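N-acyl-D-glutamate deacylase (Bordetella bronchiseptica, PDB 3GIP) catalyses, as a zinc-containing member of the amidohydrolase superfamily, the hydrolytic deacylation of N-acyl-D-glutamate. Local coordinates at residues C95-A100 with G145-R150; G183-L188 with L214-I219; A243-H248 with E276-I281. One frame throughout, in Å; residues are numbered along the deposited sequence.

Contact 1 of 3, residues C95-A100 with G145-R150. With ZN (zinc ion), chain F.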
loop_
_atom_site.group_PDB
_atom_site.type_symbol
_atom_site.label_atom_id
_atom_site.label_comp_id
_atom_site.label_asym_id
_atom_site.label_seq_id
_atom_site.Cartn_x
_atom_site.Cartn_y
_atom_site.Cartn_z
ATOM N N CYS A 95 0.256 -4.602 7.268
ATOM C CA CYS A 95 -0.689 -5.050 8.282
ATOM C C CYS A 95 -0.301 -6.320 9.014
ATOM O O CYS A 95 -1.165 -7.079 9.450
ATOM C CB CYS A 95 -2.069 -5.223 7.651
ATOM S SG CYS A 95 -2.571 -3.750 6.703
ATOM N N GLY A 96 1.001 -6.541 9.148
ATOM C CA GLY A 96 1.478 -7.715 9.857
ATOM C C GLY A 96 1.649 -8.984 9.049
ATOM O O GLY A 96 2.202 -9.956 9.559
ATOM N N VAL A 97 1.194 -8.993 7.798
ATOM C CA VAL A 97 1.315 -10.191 6.971
ATOM C C VAL A 97 2.183 -9.969 5.742
ATOM O O VAL A 97 1.991 -9.013 4.985
ATOM C CB VAL A 97 -0.073 -10.719 6.545
ATOM C CG1 VAL A 97 -0.807 -11.255 7.763
ATOM C CG2 VAL A 97 -0.881 -9.610 5.873
ATOM N N SER A 98 3.137 -10.873 5.542
ATOM C CA SER A 98 4.074 -10.762 4.430
ATOM C C SER A 98 4.383 -12.100 3.765
ATOM O O SER A 98 3.981 -13.155 4.253
ATOM C CB SER A 98 5.377 -10.146 4.939
ATOM O OG SER A 98 5.895 -10.908 6.026
ATOM N N ALA A 99 5.113 -12.036 2.655
ATOM C CA ALA A 99 5.494 -13.231 1.908
ATOM C C ALA A 99 6.397 -14.141 2.732
ATOM O O ALA A 99 6.388 -15.357 2.550
ATOM C CB ALA A 99 6.204 -12.833 0.620
ATOM N N ALA A 100 7.171 -13.548 3.634
ATOM C CA ALA A 100 8.094 -14.302 4.476
ATOM C C ALA A 100 8.298 -13.585 5.809
ATOM O O ALA A 100 8.043 -12.389 5.917
ATOM C CB ALA A 100 9.434 -14.460 3.753
ATOM N N GLY A 145 6.208 -8.982 8.074
ATOM C CA GLY A 145 5.056 -8.931 8.956
ATOM C C GLY A 145 5.248 -9.460 10.360
ATOM O O GLY A 145 5.818 -10.534 10.563
ATOM N N HIS A 146 4.767 -8.698 11.336
ATOM C CA HIS A 146 4.850 -9.086 12.739
ATOM C C HIS A 146 4.078 -10.390 12.953
ATOM O O HIS A 146 4.464 -11.225 13.773
ATOM C CB HIS A 146 4.281 -7.960 13.614
ATOM C CG HIS A 146 4.027 -8.353 15.037
ATOM N ND1 HIS A 146 5.005 -8.877 15.856
ATOM C CD2 HIS A 146 2.906 -8.274 15.792
ATOM C CE1 HIS A 146 4.496 -9.102 17.056
ATOM N NE2 HIS A 146 3.224 -8.743 17.042
ATOM N N ALA A 147 2.987 -10.574 12.216
ATOM C CA ALA A 147 2.218 -11.804 12.347
ATOM C C ALA A 147 3.113 -12.965 11.922
ATOM O O ALA A 147 3.151 -14.006 12.584
ATOM C CB ALA A 147 0.968 -11.747 11.479
ATOM N N ASN A 148 3.835 -12.780 10.819
ATOM C CA ASN A 148 4.744 -13.809 10.319
ATOM C C ASN A 148 5.792 -14.127 11.376
ATOM O O ASN A 148 6.098 -15.296 11.629
ATOM C CB ASN A 148 5.456 -13.339 9.048
ATOM C CG ASN A 148 4.559 -13.362 7.834
ATOM O OD1 ASN A 148 4.737 -14.180 6.930
ATOM N ND2 ASN A 148 3.585 -12.460 7.802
ATOM N N LEU A 149 6.343 -13.083 11.989
ATOM C CA LEU A 149 7.366 -13.273 13.012
ATOM C C LEU A 149 6.837 -14.123 14.155
ATOM O O LEU A 149 7.493 -15.078 14.574
ATOM C CB LEU A 149 7.857 -11.921 13.540
ATOM C CG LEU A 149 8.552 -11.039 12.497
ATOM C CD1 LEU A 149 8.974 -9.732 13.146
ATOM C CD2 LEU A 149 9.766 -11.757 11.918
ATOM N N ARG A 150 5.652 -13.786 14.657
ATOM C CA ARG A 150 5.055 -14.550 15.744
ATOM C C ARG A 150 4.759 -15.986 15.324
ATOM O O ARG A 150 5.059 -16.929 16.057
ATOM C CB ARG A 150 3.754 -13.900 16.229
ATOM C CG ARG A 150 3.914 -13.016 17.448
ATOM C CD ARG A 150 2.581 -12.793 18.156
ATOM N NE ARG A 150 2.783 -12.209 19.479
ATOM C CZ ARG A 150 2.325 -12.737 20.609
ATOM N NH1 ARG A 150 1.627 -13.863 20.585
ATOM N NH2 ARG A 150 2.588 -12.152 21.770
HETATM ZN ZN ZN F . -4.612 -3.135 7.334
#
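Ser98 and Gly145 illustrate how a loop can be pinned to the start of a helix partly through one hydroxyl. The side chain of Ser98 leaves the loop with its CB 3.4 Å from Gly145 N. Beyond it, OG stands between the backbone N and the carbonyl carbon (chi1 56°), and this rotation turns it onto two backbone groups. It accepts the N-H of Gly145, with Gly145 N 2.8 Å from Ser98 OG and a fairly straight bond (162°). The same OG gives its proton to Ala100 O, 2.6 Å away, from well above that carbonyl's plane. Donating and accepting at once, the hydroxyl is fixed in rotation and links Ala100 of its own loop to the residue that caps helix 146-153.

A second grip comes from the Gly96 carbonyl. Gly145 occupies the N-cap position, and its bare CA lets Gly96 O approach to 3.1 Å in a CA-H...O contact. Ala147 N donates to Gly96 O at 2.8 Å, lying on a lone pair in the carbonyl plane, though the bond is bent (131°). Asn148 N adds a weak bond at 3.5 Å to Gly96 O. The positive end of the helix dipole would probably polarise this carbonyl. Val97 CG1 rests 4.1 Å from Ala147 CB.

At the start of segment 95-100, Cys95 SG binds the zinc ion. Gly96 N bonds to Ser185 OG and His146 to the Ser185 backbone, joining both segments to strand 183-187, while His146 also packs against Leu201 of helix 198-210 and Leu149 reaches Met172 of helix 163-179.

Contact 2 of 3, residues G183-L188 with L214-I219. With ZN (zinc ion), chain F.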
loop_
_atom_site.group_PDB
_atom_site.type_symbol
_atom_site.label_atom_id
_atom_site.label_comp_id
_atom_site.label_asym_id
_atom_site.label_seq_id
_atom_site.Cartn_x
_atom_site.Cartn_y
_atom_site.Cartn_z
ATOM N N GLY A 183 11.467 -2.523 6.615
ATOM C CA GLY A 183 10.987 -2.394 7.977
ATOM C C GLY A 183 10.043 -3.529 8.299
ATOM O O GLY A 183 10.037 -4.547 7.608
ATOM N N PHE A 184 9.252 -3.370 9.355
ATOM C CA PHE A 184 8.289 -4.394 9.719
ATOM C C PHE A 184 6.918 -3.747 9.882
ATOM O O PHE A 184 6.812 -2.541 10.139
ATOM C CB PHE A 184 8.718 -5.116 11.008
ATOM C CG PHE A 184 8.502 -4.323 12.266
ATOM C CD1 PHE A 184 7.431 -4.612 13.104
ATOM C CD2 PHE A 184 9.381 -3.304 12.628
ATOM C CE1 PHE A 184 7.238 -3.898 14.292
ATOM C CE2 PHE A 184 9.197 -2.582 13.812
ATOM C CZ PHE A 184 8.122 -2.883 14.644
ATOM N N SER A 185 5.871 -4.541 9.711
ATOM C CA SER A 185 4.521 -4.021 9.849
ATOM C C SER A 185 3.790 -4.778 10.936
ATOM O O SER A 185 4.119 -5.929 11.229
ATOM C CB SER A 185 3.756 -4.177 8.533
ATOM O OG SER A 185 3.493 -5.546 8.250
ATOM N N THR A 186 2.807 -4.126 11.544
ATOM C CA THR A 186 1.994 -4.767 12.565
ATOM C C THR A 186 0.530 -4.724 12.144
ATOM O O THR A 186 0.116 -3.853 11.369
ATOM C CB THR A 186 2.131 -4.081 13.949
ATOM O OG1 THR A 186 1.976 -2.662 13.809
ATOM C CG2 THR A 186 3.486 -4.383 14.562
ATOM N N GLY A 187 -0.233 -5.693 12.636
ATOM C CA GLY A 187 -1.662 -5.772 12.367
ATOM C C GLY A 187 -2.261 -6.016 13.737
ATOM O O GLY A 187 -2.721 -7.117 14.047
ATOM N N LEU A 188 -2.247 -4.978 14.564
ATOM C CA LEU A 188 -2.720 -5.082 15.938
ATOM C C LEU A 188 -4.207 -5.354 16.108
ATOM O O LEU A 188 -4.655 -5.715 17.195
ATOM C CB LEU A 188 -2.298 -3.831 16.718
ATOM C CG LEU A 188 -0.791 -3.542 16.643
ATOM C CD1 LEU A 188 -0.449 -2.369 17.546
ATOM C CD2 LEU A 188 0.008 -4.781 17.059
ATOM N N LEU A 214 11.612 1.177 9.031
ATOM C CA LEU A 214 10.276 1.535 9.496
ATOM C C LEU A 214 9.438 0.543 10.280
ATOM O O LEU A 214 9.674 -0.667 10.274
ATOM C CB LEU A 214 9.421 1.946 8.296
ATOM C CG LEU A 214 9.728 3.196 7.484
ATOM C CD1 LEU A 214 9.069 3.069 6.122
ATOM C CD2 LEU A 214 9.215 4.426 8.215
ATOM N N HIS A 215 8.442 1.103 10.959
ATOM C CA HIS A 215 7.429 0.331 11.652
ATOM C C HIS A 215 6.162 0.905 11.035
ATOM O O HIS A 215 5.843 2.072 11.277
ATOM C CB HIS A 215 7.341 0.599 13.154
ATOM C CG HIS A 215 6.109 0.008 13.778
ATOM N ND1 HIS A 215 5.529 0.514 14.922
ATOM C CD2 HIS A 215 5.336 -1.038 13.399
ATOM C CE1 HIS A 215 4.452 -0.192 15.219
ATOM N NE2 HIS A 215 4.312 -1.141 14.310
ATOM N N THR A 216 5.476 0.125 10.208
ATOM C CA THR A 216 4.221 0.591 9.619
ATOM C C THR A 216 3.167 -0.164 10.415
ATOM O O THR A 216 3.388 -1.313 10.813
ATOM C CB THR A 216 4.115 0.258 8.117
ATOM O OG1 THR A 216 4.042 -1.160 7.934
ATOM C CG2 THR A 216 5.322 0.808 7.369
ATOM N N SER A 217 2.018 0.455 10.657
ATOM C CA SER A 217 1.028 -0.218 11.473
ATOM C C SER A 217 -0.445 -0.088 11.151
ATOM O O SER A 217 -0.955 1.008 10.905
ATOM C CB SER A 217 1.227 0.196 12.939
ATOM O OG SER A 217 0.267 -0.412 13.794
ATOM N N HIS A 218 -1.112 -1.237 11.134
ATOM C CA HIS A 218 -2.552 -1.280 10.990
ATOM C C HIS A 218 -2.793 -1.326 12.496
ATOM O O HIS A 218 -2.574 -2.357 13.144
ATOM C CB HIS A 218 -3.007 -2.577 10.311
ATOM C CG HIS A 218 -4.490 -2.782 10.342
ATOM N ND1 HIS A 218 -5.206 -3.234 9.251
ATOM C CD2 HIS A 218 -5.390 -2.621 11.342
ATOM C CE1 HIS A 218 -6.482 -3.341 9.581
ATOM N NE2 HIS A 218 -6.619 -2.976 10.843
ATOM N N ILE A 219 -3.191 -0.191 13.060
ATOM C CA ILE A 219 -3.373 -0.077 14.502
ATOM C C ILE A 219 -4.405 -0.995 15.160
ATOM O O ILE A 219 -5.233 -1.615 14.493
ATOM C CB ILE A 219 -3.594 1.406 14.888
ATOM C CG1 ILE A 219 -4.897 1.940 14.293
ATOM C CG2 ILE A 219 -2.420 2.238 14.357
ATOM C CD1 ILE A 219 -5.121 3.413 14.586
HETATM ZN ZN ZN F . -4.612 -3.135 7.334
#
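Over one face of the Phe184 ring lies the imidazole of His215, the two planes nearly parallel (5°) but slid apart, with centroids 4.6 Å from each other. The overlap is slight: Phe184 CE1 approaches His215 CD2 to 3.5 Å, and Phe184 CZ sits over the imidazole. At the edge of the His215 ring, near its plane, Thr186 OG1 is hydrogen-bonded to His215 NE2 at 2.8 Å. His215 reaches this hydroxyl because its CG is anti to the backbone N (chi1 168°), carrying the ring across towards strand 183-187. The same Thr186 OG1 is hydrogen-bonded to Ser217 OG at 2.8 Å.

Beneath these groups the two strands run parallel, joined by backbone bonds such as Thr216 N to Phe184 O (3.0 Å) and His218 N to Thr186 O (2.9 Å). Phe184 and Thr186 also touch helix 198-210, which completes the beta-alpha-beta unit of the barrel. From the other face of the strands His218 ND1 binds zinc at 2.0 Å.

With one proton to give, the Thr186 hydroxyl can donate to at most one of its two partners, so at least one of them must act as donor. The protons of His215, Thr186 and Ser217 are therefore probably correlated in a buried polar chain on the face of the strands opposite the zinc ligand His218.

Contact 3 of 3, residues A243-H248 with E276-I281. With ZN (zinc ion), chain F.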
loop_
_atom_site.group_PDB
_atom_site.type_symbol
_atom_site.label_atom_id
_atom_site.label_comp_id
_atom_site.label_asym_id
_atom_site.label_seq_id
_atom_site.Cartn_x
_atom_site.Cartn_y
_atom_site.Cartn_z
ATOM N N ALA A 243 11.107 5.304 12.995
ATOM C CA ALA A 243 10.239 5.982 12.035
ATOM C C ALA A 243 8.945 5.169 11.992
ATOM O O ALA A 243 8.978 3.937 11.947
ATOM C CB ALA A 243 10.898 6.021 10.665
ATOM N N THR A 244 7.809 5.861 11.983
ATOM C CA THR A 244 6.511 5.197 12.022
ATOM C C THR A 244 5.540 5.646 10.940
ATOM O O THR A 244 5.523 6.812 10.555
ATOM C CB THR A 244 5.849 5.457 13.393
ATOM O OG1 THR A 244 6.720 5.000 14.435
ATOM C CG2 THR A 244 4.508 4.752 13.504
ATOM N N VAL A 245 4.732 4.705 10.457
ATOM C CA VAL A 245 3.715 5.001 9.454
ATOM C C VAL A 245 2.392 4.423 9.939
ATOM O O VAL A 245 2.314 3.243 10.284
ATOM C CB VAL A 245 4.042 4.371 8.081
ATOM C CG1 VAL A 245 2.880 4.594 7.122
ATOM C CG2 VAL A 245 5.308 4.985 7.505
ATOM N N VAL A 246 1.359 5.259 9.998
ATOM C CA VAL A 246 0.038 4.802 10.410
ATOM C C VAL A 246 -0.699 4.432 9.126
ATOM O O VAL A 246 -1.070 5.301 8.339
ATOM C CB VAL A 246 -0.754 5.908 11.145
ATOM C CG1 VAL A 246 -2.122 5.371 11.554
ATOM C CG2 VAL A 246 0.024 6.380 12.372
ATOM N N SER A 247 -0.886 3.132 8.915
ATOM C CA SER A 247 -1.545 2.622 7.720
ATOM C C SER A 247 -3.025 2.963 7.613
ATOM O O SER A 247 -3.733 3.032 8.617
ATOM C CB SER A 247 -1.389 1.102 7.653
ATOM O OG SER A 247 -0.021 0.737 7.576
ATOM N N HIS A 248 -3.469 3.154 6.372
ATOM C CA HIS A 248 -4.862 3.458 6.052
ATOM C C HIS A 248 -5.608 4.097 7.216
ATOM O O HIS A 248 -6.579 3.547 7.736
ATOM C CB HIS A 248 -5.589 2.183 5.572
ATOM C CG HIS A 248 -5.330 0.958 6.405
ATOM N ND1 HIS A 248 -5.517 0.922 7.769
ATOM C CD2 HIS A 248 -4.976 -0.300 6.045
ATOM C CE1 HIS A 248 -5.294 -0.300 8.215
ATOM N NE2 HIS A 248 -4.966 -1.063 7.188
ATOM N N GLU A 276 9.905 10.561 13.241
ATOM C CA GLU A 276 9.460 10.577 11.855
ATOM C C GLU A 276 8.157 9.807 11.778
ATOM O O GLU A 276 8.139 8.588 11.926
ATOM C CB GLU A 276 10.494 9.934 10.924
ATOM C CG GLU A 276 11.750 10.765 10.723
ATOM C CD GLU A 276 12.582 10.291 9.544
ATOM O OE1 GLU A 276 13.659 10.874 9.304
ATOM O OE2 GLU A 276 12.158 9.339 8.852
ATOM N N VAL A 277 7.059 10.523 11.564
ATOM C CA VAL A 277 5.763 9.875 11.470
ATOM C C VAL A 277 5.039 10.298 10.203
ATOM O O VAL A 277 5.019 11.478 9.846
ATOM C CB VAL A 277 4.871 10.206 12.695
ATOM C CG1 VAL A 277 4.606 11.696 12.763
ATOM C CG2 VAL A 277 3.565 9.427 12.615
ATOM N N ALA A 278 4.473 9.320 9.512
ATOM C CA ALA A 278 3.719 9.581 8.296
ATOM C C ALA A 278 2.485 8.692 8.326
ATOM O O ALA A 278 2.278 7.935 9.273
ATOM C CB ALA A 278 4.568 9.282 7.063
ATOM N N LEU A 279 1.655 8.793 7.296
ATOM C CA LEU A 279 0.448 7.984 7.229
ATOM C C LEU A 279 0.011 7.860 5.783
ATOM O O LEU A 279 0.618 8.447 4.887
ATOM C CB LEU A 279 -0.680 8.632 8.046
ATOM C CG LEU A 279 -1.151 10.027 7.603
ATOM C CD1 LEU A 279 -2.585 10.243 8.066
ATOM C CD2 LEU A 279 -0.250 11.114 8.168
ATOM N N ASP A 280 -1.034 7.076 5.553
ATOM C CA ASP A 280 -1.555 6.927 4.207
ATOM C C ASP A 280 -3.034 6.588 4.243
ATOM O O ASP A 280 -3.559 6.132 5.264
ATOM C CB ASP A 280 -0.757 5.867 3.415
ATOM C CG ASP A 280 -0.678 4.519 4.119
ATOM O OD1 ASP A 280 -1.691 3.788 4.161
ATOM O OD2 ASP A 280 0.413 4.186 4.633
ATOM N N ILE A 281 -3.707 6.855 3.130
ATOM C CA ILE A 281 -5.127 6.561 2.996
ATOM C C ILE A 281 -5.436 6.124 1.572
ATOM O O ILE A 281 -4.613 6.282 0.665
ATOM C CB ILE A 281 -6.026 7.816 3.270
ATOM C CG1 ILE A 281 -5.702 8.943 2.277
ATOM C CG2 ILE A 281 -5.852 8.297 4.689
ATOM C CD1 ILE A 281 -6.504 8.909 0.969
HETATM ZN ZN ZN F . -4.612 -3.135 7.334
HETATM O O HOH W 1 0.854 1.768 5.256
#
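Torsions at Asp280 and His248 bring a carboxylate and a backbone N-H together. At Asp280, CG lies between the backbone N and the carbonyl carbon (chi1 54°), swinging the carboxylate across to the neighbouring strand. At His248 the backbone adopts a left-handed conformation, and a chi1 of 45° leads the ring off towards the metal. Asp280 OD1 accepts the N-H of His248 (2.9 Å between OD1 and N, 155° at the hydrogen), which arrives from above the carboxylate plane.

Asp280 OD2 takes a hydrogen bond from a water 2.5 Å away, and that water is 2.7 Å from Ser247 OG. Val245 crosses the aspartate at about a right angle, its CG1 3.5 Å from Asp280 OD2. Ser247 CB lies 4.0 Å above the centre of the His248 ring, backing one face.

Earlier in the strands the pairing is parallel and regular, beginning with Thr244 N to Glu276 O at 2.7 Å. It slackens towards the far end, where Asp280 N makes only a weak bond to Val246 O (3.3 Å), and the side chain of Asp280 takes over the bridging.

The arrangement is consistent with a second-shell role for the carboxylate: by holding the backbone of His248 and, through water, Ser247, it probably helps place the imidazole whose NE2 binds zinc at 2.1 Å.

The three contacts follow one another along the chain and converge on one zinc ion, to which each gives a ligand: Cys95, His218 and His248. Contact 2 lies between the others, its centre about 9 Å from the centre of each, while those of contacts 1 and 3 are about 18 Å apart. Ser185 OG, 2.8 Å from Gly96 N, probably bonds contact 2 to the cysteine loop, and Ser217 N lies 2.8 Å from Val245 O, joining contacts 2 and 3 as neighbouring parallel strands. An acetate about 3 Å from the side chains of both His218 and His248, probably from the crystallisation liquor, may mark the pocket. In this amidohydrolase barrel, distant segments bring metal ligands together at or just beyond the C-terminal ends of strands.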